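Local coordinates for protein L-Ribose isomerase (Acinetobacter, PDB 4Q0Q) that probably interconverts L-ribose and L-ribulose, an aldose-ketose isomerisation, at a metal site that holds cobalt in this crystal, at residues G111-P116 with A200-P205; E72-F77 with M106-G111; E176-Y181 with K196-F201. All coordinates share one frame; numbering follows the deposited sequence.

Contact 1 of 3, residues G111-P116 with A200-P205. With RUU (alpha-L-ribulofuranose), chain C.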
# COMPACT_ATOMS: atom_id res chain seq x y z
N GLY A 111 16.91 -2.76 -16.44
CA GLY A 111 17.63 -2.62 -17.69
C GLY A 111 16.80 -2.59 -18.96
O GLY A 111 17.30 -2.22 -20.02
N LYS A 112 15.53 -2.98 -18.88
CA LYS A 112 14.68 -3.00 -20.06
C LYS A 112 14.12 -1.62 -20.40
O LYS A 112 14.02 -0.73 -19.55
CB LYS A 112 13.54 -4.02 -19.86
CG LYS A 112 14.03 -5.43 -19.44
CD LYS A 112 14.72 -6.17 -20.56
CE LYS A 112 15.11 -7.60 -20.17
NZ LYS A 112 16.34 -7.70 -19.33
N PHE A 113 13.74 -1.44 -21.67
CA PHE A 113 13.23 -0.16 -22.16
C PHE A 113 11.87 -0.13 -22.82
O PHE A 113 11.41 -1.12 -23.39
CB PHE A 113 14.16 0.44 -23.24
CG PHE A 113 15.56 0.75 -22.79
CD1 PHE A 113 16.48 -0.27 -22.57
CD2 PHE A 113 15.97 2.07 -22.67
CE1 PHE A 113 17.80 0.04 -22.24
CE2 PHE A 113 17.28 2.39 -22.33
CZ PHE A 113 18.20 1.38 -22.12
N CYS A 114 11.25 1.04 -22.74
CA CYS A 114 10.04 1.33 -23.49
C CYS A 114 10.86 2.15 -24.51
O CYS A 114 11.36 3.23 -24.19
CB CYS A 114 9.09 2.26 -22.74
SG CYS A 114 7.71 2.77 -23.79
N PRO A 115 11.02 1.63 -25.74
CA PRO A 115 11.79 2.25 -26.84
C PRO A 115 11.37 3.61 -27.41
O PRO A 115 10.22 4.01 -27.33
CB PRO A 115 11.76 1.16 -27.91
CG PRO A 115 10.36 0.64 -27.76
CD PRO A 115 10.23 0.49 -26.25
N PRO A 116 12.34 4.32 -28.02
CA PRO A 116 12.16 5.64 -28.64
C PRO A 116 10.97 5.72 -29.59
O PRO A 116 10.82 4.90 -30.50
CB PRO A 116 13.48 5.85 -29.37
CG PRO A 116 14.47 5.21 -28.46
CD PRO A 116 13.75 3.90 -28.10
N ALA A 200 11.52 7.91 -24.49
CA ALA A 200 11.81 6.52 -24.16
C ALA A 200 12.13 6.49 -22.68
O ALA A 200 12.38 7.54 -22.07
CB ALA A 200 13.00 6.02 -24.97
N PHE A 201 12.12 5.30 -22.09
CA PHE A 201 12.46 5.17 -20.69
C PHE A 201 12.82 3.74 -20.32
O PHE A 201 12.47 2.80 -21.02
CB PHE A 201 11.32 5.70 -19.80
CG PHE A 201 10.00 4.99 -19.97
CD1 PHE A 201 9.70 3.85 -19.23
CD2 PHE A 201 9.02 5.50 -20.83
CE1 PHE A 201 8.46 3.23 -19.33
CE2 PHE A 201 7.77 4.89 -20.94
CZ PHE A 201 7.49 3.75 -20.19
N ARG A 202 13.55 3.60 -19.23
CA ARG A 202 13.97 2.29 -18.75
C ARG A 202 13.98 2.28 -17.23
O ARG A 202 13.88 3.32 -16.58
CB ARG A 202 15.39 1.98 -19.21
CG ARG A 202 16.45 2.72 -18.39
CD ARG A 202 17.85 2.20 -18.60
NE ARG A 202 18.80 2.80 -17.66
CZ ARG A 202 20.08 2.45 -17.56
NH1 ARG A 202 20.58 1.51 -18.35
NH2 ARG A 202 20.85 3.05 -16.66
N CYS A 203 14.12 1.07 -16.69
CA CYS A 203 14.23 0.86 -15.27
C CYS A 203 15.73 0.65 -15.08
O CYS A 203 16.35 -0.12 -15.84
CB CYS A 203 13.47 -0.41 -14.86
SG CYS A 203 13.79 -1.01 -13.18
N PRO A 204 16.35 1.34 -14.12
CA PRO A 204 17.79 1.17 -13.89
C PRO A 204 18.12 -0.32 -13.75
O PRO A 204 17.38 -1.07 -13.13
CB PRO A 204 18.03 1.93 -12.59
CG PRO A 204 17.02 3.05 -12.67
CD PRO A 204 15.78 2.32 -13.18
N PRO A 205 19.24 -0.77 -14.34
CA PRO A 205 19.68 -2.18 -14.30
C PRO A 205 19.97 -2.74 -12.91
O PRO A 205 19.93 -3.95 -12.71
CB PRO A 205 20.96 -2.17 -15.16
CG PRO A 205 20.77 -1.00 -16.05
CD PRO A 205 20.17 0.04 -15.14
C1 RUU C . 4.48 5.31 -23.06
O1 RUU C . 5.38 6.29 -23.56
C2 RUU C . 3.75 4.62 -24.19
O2 RUU C . 3.07 5.58 -24.99
C3 RUU C . 2.78 3.53 -23.77
O3 RUU C . 1.47 4.07 -23.64
C4 RUU C . 2.83 2.57 -24.96
O4 RUU C . 1.97 3.06 -25.98
C5 RUU C . 4.27 2.69 -25.44
O5 RUU C . 4.74 3.98 -25.01
O HOH W 1 19.80 -0.84 -19.75
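Phe113 and Cys114 pair with Arg202 and Phe201 on antiparallel strands whose short axes run at 169° and come within 4.6 Å. Cys114 and Phe201 form the hydrogen-bonded pair. Cys114 N gives a nearly straight bond to Phe201 O (2.7 Å), and Phe201 N returns one to Cys114 O. In the loop just before, Gly111 N bonds Cys203 O at 2.8 Å, tilted off the carbonyl plane.

On one face of the sheet, Cys114 CB sits over the centre of the Phe201 ring, 3.4 Å from its centroid, as a CH-pi contact. With SG anti to the backbone N (chi1 173°), the thiol lies oblique to the same ring and comes 3.4 Å from O5 of a bound ribulofuranose. On the other face, Arg202 CB lies over the Phe113 ring, toward its rim, another CH-pi contact, 3.5 Å from CD2. The extended arginine then runs alongside the ring, with CD near CZ. Arg202 NH1 reaches Gly111 O through a water, and its NE forms a salt bridge with Glu134. Ala200 CB packs 3.9 Å from Pro116 CD.

The sugar side thus presents a thiol and an aromatic edge, while Glu134 matches the arginine's charge.

Contact 2 of 3, residues E72-F77 with M106-G111. With RUU (alpha-L-ribulofuranose), chain D; RUU (alpha-L-ribulofuranose), chain C.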
# COMPACT_ATOMS: atom_id res chain seq x y z
N GLU A 72 14.16 -4.17 -25.32
CA GLU A 72 12.96 -3.36 -25.40
C GLU A 72 11.73 -4.26 -25.30
O GLU A 72 11.29 -4.89 -26.28
CB GLU A 72 12.98 -2.55 -26.71
CG GLU A 72 14.32 -1.80 -26.89
CD GLU A 72 14.38 -0.88 -28.11
OE1 GLU A 72 13.65 -1.12 -29.10
OE2 GLU A 72 15.18 0.07 -28.08
N ALA A 73 11.21 -4.32 -24.08
CA ALA A 73 10.03 -5.12 -23.75
C ALA A 73 9.44 -4.50 -22.49
O ALA A 73 10.16 -3.91 -21.68
CB ALA A 73 10.43 -6.56 -23.49
N MET A 74 8.13 -4.66 -22.31
CA MET A 74 7.46 -4.10 -21.14
C MET A 74 6.06 -4.64 -21.02
O MET A 74 5.53 -5.27 -21.94
CB MET A 74 7.38 -2.58 -21.26
CG MET A 74 6.30 -2.12 -22.23
SD MET A 74 6.44 -0.39 -22.70
CE MET A 74 5.89 0.41 -21.19
N ILE A 75 5.44 -4.37 -19.88
CA ILE A 75 4.08 -4.80 -19.64
C ILE A 75 3.24 -3.54 -19.45
O ILE A 75 3.69 -2.57 -18.85
CB ILE A 75 4.00 -5.69 -18.38
CG1 ILE A 75 4.55 -7.07 -18.72
CG2 ILE A 75 2.55 -5.76 -17.87
CD1 ILE A 75 4.62 -8.01 -17.55
N ILE A 76 2.03 -3.57 -20.00
CA ILE A 76 1.12 -2.45 -19.88
C ILE A 76 -0.29 -2.97 -19.60
O ILE A 76 -0.83 -3.78 -20.37
CB ILE A 76 1.07 -1.60 -21.16
CG1 ILE A 76 2.44 -0.97 -21.42
CG2 ILE A 76 -0.00 -0.52 -21.01
CD1 ILE A 76 2.52 -0.15 -22.70
N PHE A 77 -0.88 -2.51 -18.51
CA PHE A 77 -2.23 -2.88 -18.14
C PHE A 77 -3.06 -1.61 -18.29
O PHE A 77 -2.91 -0.67 -17.51
CB PHE A 77 -2.28 -3.36 -16.69
CG PHE A 77 -1.59 -4.68 -16.47
CD1 PHE A 77 -2.01 -5.83 -17.13
CD2 PHE A 77 -0.53 -4.78 -15.57
CE1 PHE A 77 -1.39 -7.06 -16.90
CE2 PHE A 77 0.09 -6.01 -15.33
CZ PHE A 77 -0.34 -7.15 -16.00
N MET A 106 2.35 0.67 -16.19
CA MET A 106 3.44 0.15 -17.00
C MET A 106 4.50 -0.47 -16.10
O MET A 106 4.90 0.12 -15.10
CB MET A 106 4.04 1.28 -17.86
CG MET A 106 2.99 1.95 -18.75
SD MET A 106 3.67 3.16 -19.94
CE MET A 106 4.24 4.43 -18.84
N ILE A 107 4.93 -1.67 -16.46
CA ILE A 107 5.93 -2.36 -15.67
C ILE A 107 7.12 -2.72 -16.55
O ILE A 107 6.99 -3.42 -17.55
CB ILE A 107 5.34 -3.63 -15.01
CG1 ILE A 107 4.13 -3.23 -14.16
CG2 ILE A 107 6.41 -4.31 -14.14
CD1 ILE A 107 3.48 -4.37 -13.42
N VAL A 108 8.28 -2.21 -16.15
CA VAL A 108 9.53 -2.41 -16.87
C VAL A 108 10.57 -3.03 -15.94
O VAL A 108 10.85 -2.51 -14.86
CB VAL A 108 10.06 -1.06 -17.40
CG1 VAL A 108 11.39 -1.24 -18.11
CG2 VAL A 108 9.02 -0.45 -18.33
N HIS A 109 11.15 -4.15 -16.37
CA HIS A 109 12.14 -4.81 -15.56
C HIS A 109 13.51 -4.18 -15.68
O HIS A 109 13.78 -3.44 -16.62
CB HIS A 109 12.17 -6.31 -15.89
CG HIS A 109 11.11 -7.08 -15.17
ND1 HIS A 109 9.77 -6.97 -15.49
CD2 HIS A 109 11.17 -7.90 -14.10
CE1 HIS A 109 9.06 -7.70 -14.64
NE2 HIS A 109 9.89 -8.27 -13.79
N PRO A 110 14.39 -4.47 -14.71
CA PRO A 110 15.75 -3.92 -14.67
C PRO A 110 16.50 -3.94 -16.00
O PRO A 110 16.68 -5.00 -16.61
CB PRO A 110 16.43 -4.77 -13.60
CG PRO A 110 15.30 -5.13 -12.69
CD PRO A 110 14.22 -5.49 -13.66
N GLY A 111 16.91 -2.76 -16.44
CA GLY A 111 17.63 -2.62 -17.69
C GLY A 111 16.80 -2.59 -18.96
O GLY A 111 17.30 -2.22 -20.02
C1 RUU D . -3.55 -3.51 -21.53
O1 RUU D . -4.28 -4.49 -20.80
C2 RUU D . -3.34 -3.93 -22.98
O2 RUU D . -2.14 -4.67 -23.10
C3 RUU D . -3.31 -2.75 -23.95
O3 RUU D . -1.97 -2.52 -24.37
C4 RUU D . -4.15 -3.22 -25.14
O4 RUU D . -3.30 -3.75 -26.15
C5 RUU D . -5.03 -4.34 -24.59
O5 RUU D . -4.43 -4.78 -23.36
C1 RUU C . 4.48 5.31 -23.06
O1 RUU C . 5.38 6.29 -23.56
C2 RUU C . 3.75 4.62 -24.19
O2 RUU C . 3.07 5.58 -24.99
C3 RUU C . 2.78 3.53 -23.77
O3 RUU C . 1.47 4.07 -23.64
C4 RUU C . 2.83 2.57 -24.96
O4 RUU C . 1.97 3.06 -25.98
C5 RUU C . 4.27 2.69 -25.44
O5 RUU C . 4.74 3.98 -25.01
O HOH W 2 10.52 -5.16 -19.16
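Ile75 and Ile107 exchange two backbone hydrogen bonds across an antiparallel strand pair. Ile75 N donates to Ile107 O at 3.0 Å, in the carbonyl plane. Ile107 N donates to Ile75 O at 2.8 Å, tilted 27° from the plane. Ile75 O also receives a CA-H contact from Met106 CA, so this carbonyl meets two groups of the opposite strand.

Toward Ala73 and His109 the strands part. One water bridges the gap, giving a proton to Ala73 O at 2.8 Å and accepting one from His109 N. Further backbone bonds join Met74 to Ile51, Ile76 to Ala49, Phe77 to Leu105 and Met106 to Val213. Glu72 N bonds Gln57, its OE1 forms a salt bridge with Arg171, its OE2 bonds Tyr175 OH, and His109 NE2 is satisfied by Glu28 of a second subunit.

The side chains that meet across the pair, on both faces, are apolar. Met74 and Met106 slant across each other, and the bend at chi3 of Met74 (-73°) brings its CE to 3.7 Å from Met106 SD. Ile76 lies alongside Met106 and points the same way. Its CD1 comes 3.5 Å from C4 of the ribulofuranose in the metal site, and Met106 SD is 3.9 Å from C1 of that sugar. On the other face, Ile107 CD1 meets the edge of the Phe77 ring, while Ile75 CG2 lies over one face of it.

The face with Ile75, Ile107 and Phe77 is covered by helix 19-35, through Trp25, Ala29 and Ala30. The Met74 and Met106 face looks toward strands 113-118 and 199-202, where Phe201 packs against both methionines.

Contact 3 of 3, residues E176-Y181 with K196-F201; sequences EKLTSY and KHLHAF. With CO (cobalt (II) ion), chain B; RUU (alpha-L-ribulofuranose), chain H; RUU (alpha-L-ribulofuranose), chain I; RUU (alpha-L-ribulofuranose), chain C.
A three-histidine, one-glutamate metal site of the cupin type lies beside this contact, on strand 199-202, which carries His199. His199 NE2 binds the cobalt at 2.2 Å. His117, His119 and Glu124 supply the other protein ligands. O1 and O2 of the bound ribulofuranose complete the six, each at 2.3 Å.

The contact itself is apolar and lies on the side of the strand away from the metal. Leu178, at the centre of an inverse gamma turn, points toward segment 196-201 and crosses Leu198 at about a right angle. Its CG and CD1 rest against Leu198 CB, with CG 4.0 Å away. The other branch, CD2, reaches further along the strand and touches His199 C and Ala200 CB, both at 3.6 Å. Leu198 CD1 turns back to Lys177 CB at 3.8 Å. No hydrogen bond joins the two segments.

The strand sends the side chain of His199 away from Leu178. A chi1 of 61° then swings the ring so that ND1 meets His197 O and NE2 meets the cobalt. ND1 donates to that carbonyl, 3.1 Å away and almost in the ring plane. This bond and the metal bond use the two ring nitrogens, so the rotation of the ring is fixed from both ends.

At the surface, Glu176 OE1 accepts a hydrogen bond from O4 of a second ribulofuranose. Lys177 CE and Leu198 CD1 lie beside a third.

The chain here divides its work. Leu198 and Ala200 pack on the turn at Leu178, while His199 between them faces the metal. As a second-shell acceptor, His197 O may make the imidazole a somewhat stronger donor to the cobalt.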
# COMPACT_ATOMS: atom_id res chain seq x y z
N GLU A 176 19.55 8.47 -30.30
CA GLU A 176 20.33 9.66 -30.62
C GLU A 176 19.71 11.02 -30.31
O GLU A 176 20.31 11.83 -29.59
CB GLU A 176 20.71 9.64 -32.10
CG GLU A 176 21.96 8.84 -32.42
CD GLU A 176 23.18 9.39 -31.71
OE1 GLU A 176 23.52 8.88 -30.63
OE2 GLU A 176 23.78 10.35 -32.24
N LYS A 177 18.53 11.28 -30.84
CA LYS A 177 17.86 12.57 -30.65
C LYS A 177 17.26 12.81 -29.27
O LYS A 177 16.90 13.94 -28.94
CB LYS A 177 16.78 12.75 -31.72
CG LYS A 177 17.32 12.94 -33.14
CD LYS A 177 16.19 12.93 -34.16
CE LYS A 177 16.57 13.69 -35.42
NZ LYS A 177 17.86 13.25 -36.01
N LEU A 178 17.13 11.76 -28.46
CA LEU A 178 16.56 11.89 -27.12
C LEU A 178 17.68 12.28 -26.17
O LEU A 178 18.12 11.48 -25.33
CB LEU A 178 15.92 10.56 -26.69
CG LEU A 178 14.73 10.08 -27.54
CD1 LEU A 178 15.19 9.72 -28.96
CD2 LEU A 178 14.11 8.86 -26.88
N THR A 179 18.13 13.52 -26.30
CA THR A 179 19.24 14.06 -25.53
C THR A 179 18.97 14.45 -24.08
O THR A 179 19.88 14.44 -23.26
CB THR A 179 19.83 15.30 -26.24
OG1 THR A 179 18.88 16.38 -26.19
CG2 THR A 179 20.13 14.98 -27.70
N SER A 180 17.72 14.80 -23.76
CA SER A 180 17.39 15.18 -22.39
C SER A 180 17.08 13.96 -21.53
O SER A 180 16.48 12.99 -22.00
CB SER A 180 16.20 16.14 -22.37
OG SER A 180 16.58 17.41 -22.86
N TYR A 181 17.49 14.05 -20.27
CA TYR A 181 17.31 12.97 -19.31
C TYR A 181 16.71 13.49 -18.01
O TYR A 181 17.03 14.59 -17.57
CB TYR A 181 18.68 12.34 -19.02
CG TYR A 181 18.75 11.46 -17.78
CD1 TYR A 181 18.48 10.09 -17.85
CD2 TYR A 181 19.14 11.99 -16.55
CE1 TYR A 181 18.60 9.27 -16.73
CE2 TYR A 181 19.25 11.19 -15.42
CZ TYR A 181 18.99 9.83 -15.52
OH TYR A 181 19.14 9.03 -14.41
N LYS A 196 4.19 14.89 -29.85
CA LYS A 196 5.20 15.29 -30.82
C LYS A 196 6.62 15.37 -30.28
O LYS A 196 7.50 15.92 -30.93
CB LYS A 196 4.81 16.62 -31.50
CG LYS A 196 3.56 16.51 -32.37
CD LYS A 196 3.25 17.81 -33.08
CE LYS A 196 2.06 17.67 -34.01
NZ LYS A 196 0.80 17.39 -33.26
N HIS A 197 6.84 14.80 -29.10
CA HIS A 197 8.17 14.78 -28.51
C HIS A 197 8.65 13.35 -28.47
O HIS A 197 7.93 12.46 -28.03
CB HIS A 197 8.17 15.33 -27.09
CG HIS A 197 8.10 16.83 -27.02
ND1 HIS A 197 9.22 17.63 -27.05
CD2 HIS A 197 7.03 17.66 -26.98
CE1 HIS A 197 8.85 18.89 -27.02
NE2 HIS A 197 7.53 18.94 -26.98
N LEU A 198 9.87 13.11 -28.94
CA LEU A 198 10.42 11.77 -28.90
C LEU A 198 10.70 11.43 -27.45
O LEU A 198 11.20 12.26 -26.69
CB LEU A 198 11.74 11.71 -29.69
CG LEU A 198 11.66 11.69 -31.21
CD1 LEU A 198 13.04 11.91 -31.79
CD2 LEU A 198 11.06 10.38 -31.69
N HIS A 199 10.36 10.21 -27.04
CA HIS A 199 10.62 9.79 -25.67
C HIS A 199 10.81 8.29 -25.55
O HIS A 199 10.37 7.51 -26.39
CB HIS A 199 9.50 10.25 -24.72
CG HIS A 199 8.15 9.70 -25.04
ND1 HIS A 199 7.39 10.15 -26.10
CD2 HIS A 199 7.41 8.75 -24.43
CE1 HIS A 199 6.25 9.49 -26.14
NE2 HIS A 199 6.23 8.63 -25.13
N ALA A 200 11.52 7.91 -24.49
CA ALA A 200 11.81 6.52 -24.16
C ALA A 200 12.13 6.49 -22.68
O ALA A 200 12.38 7.54 -22.07
CB ALA A 200 13.00 6.02 -24.97
N PHE A 201 12.12 5.30 -22.09
CA PHE A 201 12.46 5.17 -20.69
C PHE A 201 12.82 3.74 -20.32
O PHE A 201 12.47 2.80 -21.02
CB PHE A 201 11.32 5.70 -19.80
CG PHE A 201 10.00 4.99 -19.97
CD1 PHE A 201 9.70 3.85 -19.23
CD2 PHE A 201 9.02 5.50 -20.83
CE1 PHE A 201 8.46 3.23 -19.33
CE2 PHE A 201 7.77 4.89 -20.94
CZ PHE A 201 7.49 3.75 -20.19
CO CO B . 4.54 7.29 -25.46
C1 RUU H . 24.46 9.75 -24.11
O1 RUU H . 25.85 9.72 -23.83
C2 RUU H . 24.20 9.73 -25.60
O2 RUU H . 24.92 10.77 -26.24
C3 RUU H . 22.72 9.83 -25.96
O3 RUU H . 22.46 11.05 -26.64
C4 RUU H . 22.43 8.64 -26.88
O4 RUU H . 22.18 9.11 -28.19
C5 RUU H . 23.68 7.78 -26.87
O5 RUU H . 24.69 8.47 -26.11
C1 RUU I . 13.52 18.36 -35.63
O1 RUU I . 14.16 19.52 -35.12
C2 RUU I . 13.85 17.13 -34.80
O2 RUU I . 14.98 16.46 -35.34
C3 RUU I . 12.68 16.16 -34.68
O3 RUU I . 13.10 14.86 -35.09
C4 RUU I . 12.31 16.13 -33.20
O4 RUU I . 12.59 14.84 -32.67
C5 RUU I . 13.20 17.16 -32.52
O5 RUU I . 14.18 17.58 -33.48
C1 RUU C . 4.48 5.31 -23.06
O1 RUU C . 5.38 6.29 -23.56
C2 RUU C . 3.75 4.62 -24.19
O2 RUU C . 3.07 5.58 -24.99
C3 RUU C . 2.78 3.53 -23.77
O3 RUU C . 1.47 4.07 -23.64
C4 RUU C . 2.83 2.57 -24.96
O4 RUU C . 1.97 3.06 -25.98
C5 RUU C . 4.27 2.69 -25.44
O5 RUU C . 4.74 3.98 -25.01

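In the fold
From the N terminus, contact 2 comes first. It joins strand 73-82 to strand 101-108 and closes a loop of 28 residues within one antiparallel sheet. The chain then passes through Gly111, shared with contact 1, into strand 113-118 of the other sheet. Contact 1 closes a much longer loop of 83 residues by pairing that strand with strand 199-202. Contact 3 opens within this loop, closes a shorter one of 14 residues, and ends on the same strand, sharing Ala200 and Phe201. It ties the turn before strand 180-185 to strand 199-202. Phe201 also packs on Met74, Met106 and Val108, linking the two sheets. All three contacts touch the sugar at the metal.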